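Local coordinates for cell wall surface anchor family protein (PDB 3PHS) that serves as a minor pilin of Streptococcus agalactiae, anchored to the cell wall, in which an IgG-like domain mediates adhesion to lung epithelial cells, at residues L140-V145 against L206-T211; I217-T222 against V234-K239. One frame throughout, in Å; residues are numbered along the deposited sequence.

Interaction 1 of 2, residues L140-V145 against L206-T211; sequences LLKVGV and LKEIET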
# COMPACT_ATOMS: atom_id res chain seq x y z
N LEU A 140 14.17 8.39 -8.63
CA LEU A 140 15.14 7.37 -8.98
C LEU A 140 16.07 7.91 -10.05
O LEU A 140 15.62 8.42 -11.08
CB LEU A 140 14.44 6.11 -9.49
CG LEU A 140 15.26 4.99 -10.15
CD1 LEU A 140 16.35 4.46 -9.21
CD2 LEU A 140 14.34 3.86 -10.62
N LEU A 141 17.37 7.78 -9.79
CA LEU A 141 18.38 7.99 -10.81
C LEU A 141 18.97 6.63 -11.16
O LEU A 141 19.43 5.90 -10.28
CB LEU A 141 19.47 8.94 -10.29
CG LEU A 141 20.76 8.99 -11.13
CD1 LEU A 141 20.50 9.53 -12.54
CD2 LEU A 141 21.88 9.76 -10.44
N LYS A 142 18.95 6.31 -12.44
CA LYS A 142 19.53 5.08 -12.94
C LYS A 142 20.83 5.42 -13.65
O LYS A 142 20.82 6.27 -14.54
CB LYS A 142 18.60 4.40 -13.93
CG LYS A 142 19.08 3.01 -14.43
CD LYS A 142 19.15 1.98 -13.27
CE LYS A 142 19.51 0.58 -13.79
NZ LYS A 142 20.95 0.48 -14.22
N VAL A 143 21.91 4.76 -13.28
CA VAL A 143 23.19 4.98 -13.96
C VAL A 143 23.73 3.70 -14.61
O VAL A 143 23.42 2.57 -14.19
CB VAL A 143 24.24 5.60 -13.02
CG1 VAL A 143 23.82 7.02 -12.58
CG2 VAL A 143 24.50 4.69 -11.81
N GLY A 144 24.55 3.89 -15.64
CA GLY A 144 25.33 2.81 -16.23
C GLY A 144 26.78 2.99 -15.79
O GLY A 144 27.27 4.12 -15.72
N VAL A 145 27.44 1.88 -15.48
CA VAL A 145 28.79 1.89 -14.91
C VAL A 145 29.79 1.23 -15.87
O VAL A 145 29.61 0.10 -16.27
CB VAL A 145 28.81 1.18 -13.53
CG1 VAL A 145 30.22 1.22 -12.90
CG2 VAL A 145 27.78 1.81 -12.56
N LEU A 206 10.99 -1.33 -5.98
CA LEU A 206 11.23 -1.12 -7.40
C LEU A 206 11.75 -2.41 -8.03
O LEU A 206 12.73 -2.98 -7.55
CB LEU A 206 12.27 -0.01 -7.58
CG LEU A 206 11.77 1.44 -7.50
CD1 LEU A 206 12.97 2.36 -7.35
CD2 LEU A 206 10.92 1.82 -8.72
N LYS A 207 11.09 -2.85 -9.07
CA LYS A 207 11.52 -4.01 -9.80
C LYS A 207 12.08 -3.61 -11.16
O LYS A 207 11.42 -2.99 -11.92
CB LYS A 207 10.37 -5.02 -9.91
CG LYS A 207 10.79 -6.38 -10.38
CD LYS A 207 9.62 -7.40 -10.38
CE LYS A 207 9.95 -8.66 -11.21
NZ LYS A 207 8.79 -9.53 -11.42
N GLU A 208 13.34 -3.91 -11.41
CA GLU A 208 13.91 -3.57 -12.70
C GLU A 208 13.53 -4.67 -13.68
O GLU A 208 13.78 -5.85 -13.42
CB GLU A 208 15.44 -3.41 -12.62
CG GLU A 208 16.04 -2.81 -13.88
CD GLU A 208 17.55 -2.57 -13.78
OE1 GLU A 208 18.11 -2.54 -12.67
OE2 GLU A 208 18.16 -2.41 -14.85
N ILE A 209 12.94 -4.27 -14.81
CA ILE A 209 12.32 -5.20 -15.76
C ILE A 209 13.24 -5.45 -16.94
O ILE A 209 13.42 -6.60 -17.38
CB ILE A 209 10.97 -4.63 -16.31
CG1 ILE A 209 10.01 -4.33 -15.16
CG2 ILE A 209 10.32 -5.59 -17.32
CD1 ILE A 209 9.79 -5.48 -14.20
N GLU A 210 13.80 -4.36 -17.46
CA GLU A 210 14.64 -4.42 -18.64
C GLU A 210 15.62 -3.26 -18.64
O GLU A 210 15.25 -2.10 -18.41
CB GLU A 210 13.77 -4.40 -19.90
CG GLU A 210 14.53 -4.23 -21.23
CD GLU A 210 13.60 -4.27 -22.43
OE1 GLU A 210 12.36 -4.27 -22.24
OE2 GLU A 210 14.11 -4.29 -23.56
N THR A 211 16.88 -3.57 -18.91
CA THR A 211 17.86 -2.51 -19.02
C THR A 211 18.40 -2.37 -20.44
O THR A 211 18.02 -3.14 -21.31
CB THR A 211 18.98 -2.67 -17.99
OG1 THR A 211 19.78 -1.49 -17.99
CG2 THR A 211 19.86 -3.90 -18.30
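Glu208 turns one face of its carboxylate to the end of the Lys142 side chain, and the opposite face is backed by Ile217. Lys142 CE lies above the plane on the first side but outside the oxygen edge, 3.4 Å from Glu208 OE2 and 3.6 Å from Glu208 OE1. Off the OE2 end lies Asn238, whose carboxamide carbon is covalently joined to Lys142 NZ, while Phe158 and Val156 pack against the glutamate chain. The two side chains meet at about a right angle: Glu208 comes in straight, extended beyond CG, whereas Lys142 starts with CG anti to the backbone N (chi1 -175°), and bends at chi2 and chi4 turn NZ along the strand, toward Val143 O and the Asn238 side chain. There the nitrogen donates to Val143 O at 3.2 Å, with an N-H...O angle of 161° but from above the carbonyl plane, 38° out of it. Thr211, just past the beta bulge that Ile209 and Glu210 form opposite Val157, sends its hydroxyl to Asn238 OD1, so the oxygen of the cross-link has a partner from this side as well. Nearer the start of both segments the contact becomes purely apolar: Leu140 and Leu206 reach tip to tip, CD2 of Leu140 lying 3.8 Å from CD1 of Leu206; Phe158 and Ile236 touch Leu140, and Leu160 touches Leu206. The two strands belong to facing sheets of the IgG-rev sandwich, and alternate side chains point into the space between. Lysine, asparagine and a buried acid brought together in this way form the intramolecular isopeptide site familiar from Gram-positive pilins, where the acid is thought to assist bond formation; here NZ is an amide nitrogen, with its N-H given to Val143 O.

Interaction 2 of 2, residues I217-T222 against V234-K239; sequences IGQAET and VTIENK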
# COMPACT_ATOMS: atom_id res chain seq x y z
N ILE A 217 21.11 -6.34 -15.42
CA ILE A 217 20.35 -6.03 -14.21
C ILE A 217 21.12 -6.61 -13.01
O ILE A 217 21.31 -7.83 -12.89
CB ILE A 217 18.89 -6.57 -14.30
CG1 ILE A 217 18.13 -5.87 -15.44
CG2 ILE A 217 18.16 -6.39 -12.95
CD1 ILE A 217 16.76 -6.45 -15.73
N GLY A 218 21.59 -5.73 -12.13
CA GLY A 218 22.39 -6.12 -10.96
C GLY A 218 21.52 -6.37 -9.73
O GLY A 218 21.59 -7.44 -9.12
N GLN A 219 20.72 -5.38 -9.36
CA GLN A 219 19.75 -5.57 -8.28
C GLN A 219 18.35 -5.57 -8.87
O GLN A 219 17.81 -4.52 -9.23
CB GLN A 219 19.93 -4.52 -7.15
CG GLN A 219 20.04 -3.05 -7.60
CD GLN A 219 20.51 -2.12 -6.46
OE1 GLN A 219 21.70 -2.07 -6.14
NE2 GLN A 219 19.57 -1.38 -5.87
N ALA A 220 17.77 -6.77 -8.99
CA ALA A 220 16.42 -6.93 -9.54
C ALA A 220 15.39 -6.10 -8.77
O ALA A 220 14.61 -5.36 -9.37
CB ALA A 220 16.01 -8.41 -9.54
N GLU A 221 15.41 -6.21 -7.45
CA GLU A 221 14.44 -5.53 -6.59
C GLU A 221 15.15 -4.65 -5.59
O GLU A 221 16.11 -5.10 -4.94
CB GLU A 221 13.54 -6.53 -5.87
CG GLU A 221 12.64 -7.29 -6.82
CD GLU A 221 11.71 -8.27 -6.15
OE1 GLU A 221 11.54 -8.23 -4.91
OE2 GLU A 221 11.12 -9.07 -6.90
N THR A 222 14.68 -3.41 -5.48
CA THR A 222 15.27 -2.39 -4.60
C THR A 222 14.20 -1.83 -3.67
O THR A 222 13.18 -1.31 -4.14
CB THR A 222 15.89 -1.23 -5.42
OG1 THR A 222 16.88 -1.75 -6.33
CG2 THR A 222 16.52 -0.17 -4.51
N VAL A 234 17.01 7.86 -4.84
CA VAL A 234 17.70 6.57 -4.88
C VAL A 234 18.48 6.44 -6.18
O VAL A 234 17.98 6.82 -7.22
CB VAL A 234 16.72 5.37 -4.68
CG1 VAL A 234 15.53 5.47 -5.53
CG2 VAL A 234 17.42 4.03 -4.91
N THR A 235 19.71 5.94 -6.09
CA THR A 235 20.49 5.65 -7.29
C THR A 235 20.65 4.14 -7.42
O THR A 235 21.01 3.44 -6.46
CB THR A 235 21.87 6.35 -7.29
OG1 THR A 235 21.67 7.76 -7.18
CG2 THR A 235 22.58 6.12 -8.61
N ILE A 236 20.33 3.64 -8.61
CA ILE A 236 20.52 2.23 -8.93
C ILE A 236 21.56 2.14 -10.04
O ILE A 236 21.48 2.87 -11.03
CB ILE A 236 19.19 1.57 -9.35
CG1 ILE A 236 18.24 1.47 -8.14
CG2 ILE A 236 19.41 0.17 -9.92
CD1 ILE A 236 16.86 0.95 -8.48
N GLU A 237 22.53 1.24 -9.87
CA GLU A 237 23.58 1.05 -10.88
C GLU A 237 23.27 -0.11 -11.82
O GLU A 237 22.68 -1.11 -11.42
CB GLU A 237 24.94 0.82 -10.22
CG GLU A 237 25.36 1.93 -9.29
CD GLU A 237 26.83 1.88 -8.88
OE1 GLU A 237 27.52 0.88 -9.19
OE2 GLU A 237 27.29 2.86 -8.27
N ASN A 238 23.71 0.05 -13.06
CA ASN A 238 23.66 -1.00 -14.06
C ASN A 238 25.09 -1.20 -14.56
O ASN A 238 25.65 -0.28 -15.17
CB ASN A 238 22.78 -0.58 -15.23
CG ASN A 238 21.29 -0.61 -14.89
OD1 ASN A 238 20.62 -1.60 -15.18
N LYS A 239 25.65 -2.37 -14.29
CA LYS A 239 27.03 -2.69 -14.69
C LYS A 239 27.06 -3.23 -16.11
O LYS A 239 26.14 -3.94 -16.54
CB LYS A 239 27.63 -3.73 -13.75
CG LYS A 239 27.50 -3.46 -12.23
CD LYS A 239 28.50 -2.40 -11.74
CE LYS A 239 28.59 -2.39 -10.21
NZ LYS A 239 27.28 -2.07 -9.54
O HOH W 1 20.51 -2.98 -11.75
O HOH W 2 20.23 1.45 -4.75
O HOH W 3 22.75 -0.21 -7.58
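Ile236 makes the tight half of this contact. Its CG1-CD1 branch ends on Thr222, tip to tip, with CD1 3.5 Å from Thr222 OG1, and passes under Gln219 on the way, CG1 lying 3.9 Å from Gln219 NE2; the CG2 branch meets Gln219 CG. Behind Ile236, Leu140 and Glu208 continue the interior of the sandwich. The other half is wet. Residues 218-220 are loop, and three waters bridge the gap to strand 231-240, one from backbone to backbone and two from the Gln219 amide to the strand's backbone. Water 1 joins Gly218 N to Glu237 O, water 2 joins Gln219 NE2 to Thr235 O, and water 3 hydrogen-bonds to Gln219 OE1 at 2.6 Å and to Glu237 N at 2.7 Å. Gln219 marks the border between the two halves. Its CG stands between the backbone N and the carbonyl carbon (chi1 48°), which brings the amide over Ile236 and close enough to Thr222 for a bond within its own segment: NE2 to Thr222 OG1, 2.8 Å and nearly straight at 167°, with the hydroxyl oxygen close to the amide plane. Farther out, Lys239 NZ forms a salt bridge with Glu237 OE1 along the strand, meeting it on the anti side, and OE2 of the same glutamate pairs with Lys150. NE2 giving hydrogens to Thr222 and water 2, with OE1 accepting from water 3, is consistent with the modelled amide orientation, and a hydrated polar rim closes over the apolar side chain of Ile236.

After the N-terminal domain, the chain enters the second domain with strand 135-146, which carries 140-145. Sixty residues later 206-211, at the end of strand 202-210, returns against it across the sandwich, and interaction 1 closes that long loop. Interaction 2 follows in series, closing a loop of only eleven residues as 217-222 passes toward strand 221-226 and 234-239 comes back. The contacts neither nest nor cross, yet their centres are about 5 Å apart: 234-239 runs parallel beside 140-145 in one sheet, and strands 202-210 and 221-226 are neighbours in the other. The covalent bond between Lys142 and Asn238 unites both, locking the domain's first strand to its last.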